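PDB 4ZA6: TetR family transcriptional regulator from Rhodococcus erythropolis, which probably binds DNA as a TetR-family repressor and controls expression of the quorum-sensing signal degradation gene qsdA. Local coordinates for residues A[22-30]-A[40-51]. Residues are numbered along the deposited sequence; the frame is centred on the assembly and turned at random.
Sequences EPLDMSLLA and LYRWVGNRDELL
Met26 and Leu40 meet inside the N-terminal helix-turn-helix of this TetR-type regulator, where the 26-30 and 40-44 segments cross at 94° and the former also faces the start of helix 47-69. Met26 is the knob, set into a hole formed by Leu40, Val44, Arg47 and Leu50. Its chain bends at chi2 (-54°) and again at chi3, which brings the methyl against the backbone of the turn at Gly45-Arg47: Met26 CE lies 3.6 Å from Gly45 O and also touches Leu50 CD2. Leu40 CD2 packs against the first turn of helix 26-33, 3.3 Å from Met26 O, and also touches Leu29 CG and Ala30 CB. Leu29 and Leu50 point at one another tip to tip, their CD2 methyls a tight 3.3 Å apart. Leu24 crosses Leu50 at about a right angle and rests its CD2 on Leu51 CB (4.1 Å).

Arg47 runs extended from CG to NE alongside the Leu24 backbone and brings NE to 2.8 Å from Leu24 O. Leu24 CB lies over one guanidinium face and Pro23 CB at the edge, while NH1 forms a salt bridge to Glu102, at the junction of helices 93-101 and 103-111. Replacing Arg47 by alanine would probably leave Glu102 without this partner and strip Leu24 and Pro23 of the chain and guanidinium packed on them. The packing round Met26 is thus mostly apolar; Arg47 adds its aliphatic chain to it, and Glu102 answers its charge.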
loop_
_atom_site.group_PDB
_atom_site.type_symbol
_atom_site.label_atom_id
_atom_site.label_comp_id
_atom_site.label_asym_id
_atom_site.label_seq_id
_atom_site.Cartn_x
_atom_site.Cartn_y
_atom_site.Cartn_z
ATOM N N GLU A 22 7.459 7.840 -15.336
ATOM C CA GLU A 22 7.988 7.154 -16.501
ATOM C C GLU A 22 7.616 5.694 -16.348
ATOM O O GLU A 22 7.728 5.171 -15.236
ATOM C CB GLU A 22 9.523 7.273 -16.547
ATOM C CG GLU A 22 10.045 8.697 -16.645
ATOM C CD GLU A 22 11.545 8.887 -16.509
ATOM O OE1 GLU A 22 12.307 7.909 -16.697
ATOM O OE2 GLU A 22 11.959 10.042 -16.258
ATOM N N PRO A 23 7.193 4.991 -17.422
ATOM C CA PRO A 23 6.911 3.557 -17.276
ATOM C C PRO A 23 8.181 2.784 -16.911
ATOM O O PRO A 23 9.284 3.242 -17.209
ATOM C CB PRO A 23 6.372 3.161 -18.656
ATOM C CG PRO A 23 6.964 4.163 -19.605
ATOM C CD PRO A 23 7.012 5.444 -18.820
ATOM N N LEU A 24 8.037 1.634 -16.242
ATOM C CA LEU A 24 9.185 0.828 -15.812
ATOM C C LEU A 24 9.776 -0.017 -16.943
ATOM O O LEU A 24 9.544 -1.226 -17.014
ATOM C CB LEU A 24 8.822 -0.047 -14.605
ATOM C CG LEU A 24 9.902 -0.236 -13.564
ATOM C CD1 LEU A 24 10.009 1.010 -12.689
ATOM C CD2 LEU A 24 9.578 -1.429 -12.675
ATOM N N ASP A 25 10.591 0.612 -17.785
ATOM C CA ASP A 25 11.245 -0.022 -18.921
ATOM C C ASP A 25 12.487 -0.738 -18.423
ATOM O O ASP A 25 13.447 -0.084 -18.027
ATOM C CB ASP A 25 11.613 1.051 -19.961
ATOM C CG ASP A 25 12.063 0.522 -21.310
ATOM O OD1 ASP A 25 12.941 -0.367 -21.338
ATOM O OD2 ASP A 25 11.574 1.031 -22.338
ATOM N N MET A 26 12.448 -2.088 -18.415
ATOM C CA MET A 26 13.523 -2.961 -17.927
ATOM C C MET A 26 14.830 -2.815 -18.685
ATOM O O MET A 26 15.899 -2.932 -18.077
ATOM C CB MET A 26 13.070 -4.425 -17.800
ATOM C CG MET A 26 11.966 -4.648 -16.786
ATOM S SD MET A 26 12.294 -4.028 -15.095
ATOM C CE MET A 26 12.707 -5.534 -14.274
ATOM N N SER A 27 14.761 -2.451 -19.977
ATOM C CA SER A 27 15.945 -2.200 -20.796
ATOM C C SER A 27 16.596 -0.871 -20.394
ATOM O O SER A 27 17.821 -0.818 -20.237
ATOM C CB SER A 27 15.596 -2.220 -22.282
ATOM O OG SER A 27 15.596 -3.553 -22.762
ATOM N N LEU A 28 15.766 0.193 -20.207
ATOM C CA LEU A 28 16.192 1.531 -19.770
ATOM C C LEU A 28 16.824 1.350 -18.368
ATOM O O LEU A 28 17.942 1.803 -18.139
ATOM C CB LEU A 28 14.952 2.439 -19.668
ATOM C CG LEU A 28 14.998 3.875 -20.226
ATOM C CD1 LEU A 28 13.648 4.265 -20.813
ATOM C CD2 LEU A 28 15.319 4.883 -19.127
ATOM N N LEU A 29 16.135 0.619 -17.460
ATOM C CA LEU A 29 16.636 0.338 -16.108
ATOM C C LEU A 29 18.000 -0.374 -16.127
ATOM O O LEU A 29 18.936 0.089 -15.458
ATOM C CB LEU A 29 15.610 -0.474 -15.309
ATOM C CG LEU A 29 15.955 -0.865 -13.852
ATOM C CD1 LEU A 29 16.485 0.301 -13.041
ATOM C CD2 LEU A 29 14.730 -1.341 -13.160
ATOM N N ALA A 30 18.123 -1.468 -16.903
ATOM C CA ALA A 30 19.387 -2.205 -17.027
ATOM C C ALA A 30 20.516 -1.292 -17.534
ATOM O O ALA A 30 21.646 -1.357 -17.028
ATOM C CB ALA A 30 19.194 -3.386 -17.964
ATOM N N LEU A 40 19.908 -8.112 -14.445
ATOM C CA LEU A 40 18.785 -7.387 -13.841
ATOM C C LEU A 40 17.646 -8.334 -13.400
ATOM O O LEU A 40 17.203 -8.238 -12.253
ATOM C CB LEU A 40 18.261 -6.260 -14.756
ATOM C CG LEU A 40 17.057 -5.462 -14.195
ATOM C CD1 LEU A 40 17.439 -4.711 -12.914
ATOM C CD2 LEU A 40 16.492 -4.516 -15.215
ATOM N N TYR A 41 17.217 -9.275 -14.284
ATOM C CA TYR A 41 16.158 -10.256 -13.972
ATOM C C TYR A 41 16.535 -11.093 -12.746
ATOM O O TYR A 41 15.700 -11.296 -11.861
ATOM C CB TYR A 41 15.832 -11.173 -15.178
ATOM C CG TYR A 41 14.875 -12.293 -14.810
ATOM C CD1 TYR A 41 13.503 -12.070 -14.738
ATOM C CD2 TYR A 41 15.347 -13.559 -14.472
ATOM C CE1 TYR A 41 12.624 -13.079 -14.341
ATOM C CE2 TYR A 41 14.480 -14.575 -14.068
ATOM C CZ TYR A 41 13.117 -14.330 -14.010
ATOM O OH TYR A 41 12.247 -15.329 -13.642
ATOM N N ARG A 42 17.804 -11.558 -12.694
ATOM C CA ARG A 42 18.366 -12.336 -11.588
ATOM C C ARG A 42 18.296 -11.553 -10.280
ATOM O O ARG A 42 18.018 -12.142 -9.232
ATOM C CB ARG A 42 19.813 -12.714 -11.909
ATOM C CG ARG A 42 20.318 -13.956 -11.185
ATOM C CD ARG A 42 21.603 -14.509 -11.791
ATOM N NE ARG A 42 22.701 -13.537 -11.778
ATOM C CZ ARG A 42 23.299 -13.063 -12.866
ATOM N NH1 ARG A 42 22.928 -13.480 -14.071
ATOM N NH2 ARG A 42 24.280 -12.180 -12.760
ATOM N N TRP A 43 18.486 -10.221 -10.345
ATOM C CA TRP A 43 18.458 -9.356 -9.166
ATOM C C TRP A 43 17.078 -9.050 -8.629
ATOM O O TRP A 43 16.892 -9.078 -7.418
ATOM C CB TRP A 43 19.182 -8.025 -9.449
ATOM C CG TRP A 43 20.688 -8.112 -9.555
ATOM C CD1 TRP A 43 21.468 -9.229 -9.461
ATOM C CD2 TRP A 43 21.577 -7.023 -9.842
ATOM N NE1 TRP A 43 22.796 -8.894 -9.631
ATOM C CE2 TRP A 43 22.891 -7.544 -9.852
ATOM C CE3 TRP A 43 21.391 -5.646 -10.056
ATOM C CZ2 TRP A 43 24.013 -6.740 -10.097
ATOM C CZ3 TRP A 43 22.506 -4.848 -10.276
ATOM C CH2 TRP A 43 23.801 -5.389 -10.261
ATOM N N VAL A 44 16.137 -8.658 -9.504
ATOM C CA VAL A 44 14.812 -8.200 -9.079
ATOM C C VAL A 44 13.592 -8.961 -9.636
ATOM O O VAL A 44 12.460 -8.685 -9.232
ATOM C CB VAL A 44 14.672 -6.675 -9.311
ATOM C CG1 VAL A 44 15.661 -5.879 -8.453
ATOM C CG2 VAL A 44 14.806 -6.324 -10.795
ATOM N N GLY A 45 13.819 -9.880 -10.557
ATOM C CA GLY A 45 12.723 -10.602 -11.185
ATOM C C GLY A 45 12.178 -9.798 -12.344
ATOM O O GLY A 45 12.839 -8.869 -12.830
ATOM N N ASN A 46 10.977 -10.146 -12.805
ATOM C CA ASN A 46 10.372 -9.427 -13.918
ATOM C C ASN A 46 9.891 -8.013 -13.504
ATOM O O ASN A 46 9.991 -7.632 -12.328
ATOM C CB ASN A 46 9.259 -10.267 -14.586
ATOM C CG ASN A 46 8.092 -10.637 -13.698
ATOM O OD1 ASN A 46 7.568 -9.835 -12.915
ATOM N ND2 ASN A 46 7.608 -11.855 -13.850
ATOM N N ARG A 47 9.400 -7.247 -14.487
ATOM C CA ARG A 47 8.877 -5.894 -14.384
ATOM C C ARG A 47 7.750 -5.777 -13.343
ATOM O O ARG A 47 7.708 -4.789 -12.605
ATOM C CB ARG A 47 8.378 -5.482 -15.778
ATOM C CG ARG A 47 8.093 -4.015 -15.971
ATOM C CD ARG A 47 7.329 -3.836 -17.274
ATOM N NE ARG A 47 7.051 -2.430 -17.580
ATOM C CZ ARG A 47 6.014 -1.748 -17.103
ATOM N NH1 ARG A 47 5.162 -2.324 -16.260
ATOM N NH2 ARG A 47 5.837 -0.473 -17.439
ATOM N N ASP A 48 6.840 -6.776 -13.282
ATOM C CA ASP A 48 5.729 -6.744 -12.333
ATOM C C ASP A 48 6.206 -6.947 -10.886
ATOM O O ASP A 48 5.758 -6.214 -10.006
ATOM C CB ASP A 48 4.607 -7.711 -12.738
ATOM C CG ASP A 48 3.911 -7.382 -14.065
ATOM O OD1 ASP A 48 4.128 -6.254 -14.604
ATOM O OD2 ASP A 48 3.137 -8.229 -14.552
ATOM N N GLU A 49 7.153 -7.881 -10.664
ATOM C CA GLU A 49 7.729 -8.168 -9.339
ATOM C C GLU A 49 8.461 -6.939 -8.813
ATOM O O GLU A 49 8.315 -6.597 -7.636
ATOM C CB GLU A 49 8.707 -9.354 -9.396
ATOM C CG GLU A 49 8.039 -10.692 -9.650
ATOM C CD GLU A 49 9.042 -11.829 -9.695
ATOM O OE1 GLU A 49 9.670 -12.029 -10.762
ATOM O OE2 GLU A 49 9.229 -12.495 -8.651
ATOM N N LEU A 50 9.237 -6.264 -9.700
ATOM C CA LEU A 50 9.972 -5.050 -9.349
ATOM C C LEU A 50 9.017 -3.882 -9.071
ATOM O O LEU A 50 9.214 -3.176 -8.098
ATOM C CB LEU A 50 10.992 -4.692 -10.439
ATOM C CG LEU A 50 11.818 -3.432 -10.185
ATOM C CD1 LEU A 50 12.573 -3.479 -8.833
ATOM C CD2 LEU A 50 12.726 -3.176 -11.309
ATOM N N LEU A 51 7.973 -3.696 -9.892
ATOM C CA LEU A 51 7.007 -2.613 -9.657
ATOM C C LEU A 51 6.274 -2.817 -8.329
ATOM O O LEU A 51 6.118 -1.858 -7.572
ATOM C CB LEU A 51 6.033 -2.419 -10.843
ATOM C CG LEU A 51 5.012 -1.272 -10.716
ATOM C CD1 LEU A 51 5.705 0.100 -10.553
ATOM C CD2 LEU A 51 4.065 -1.266 -11.873
#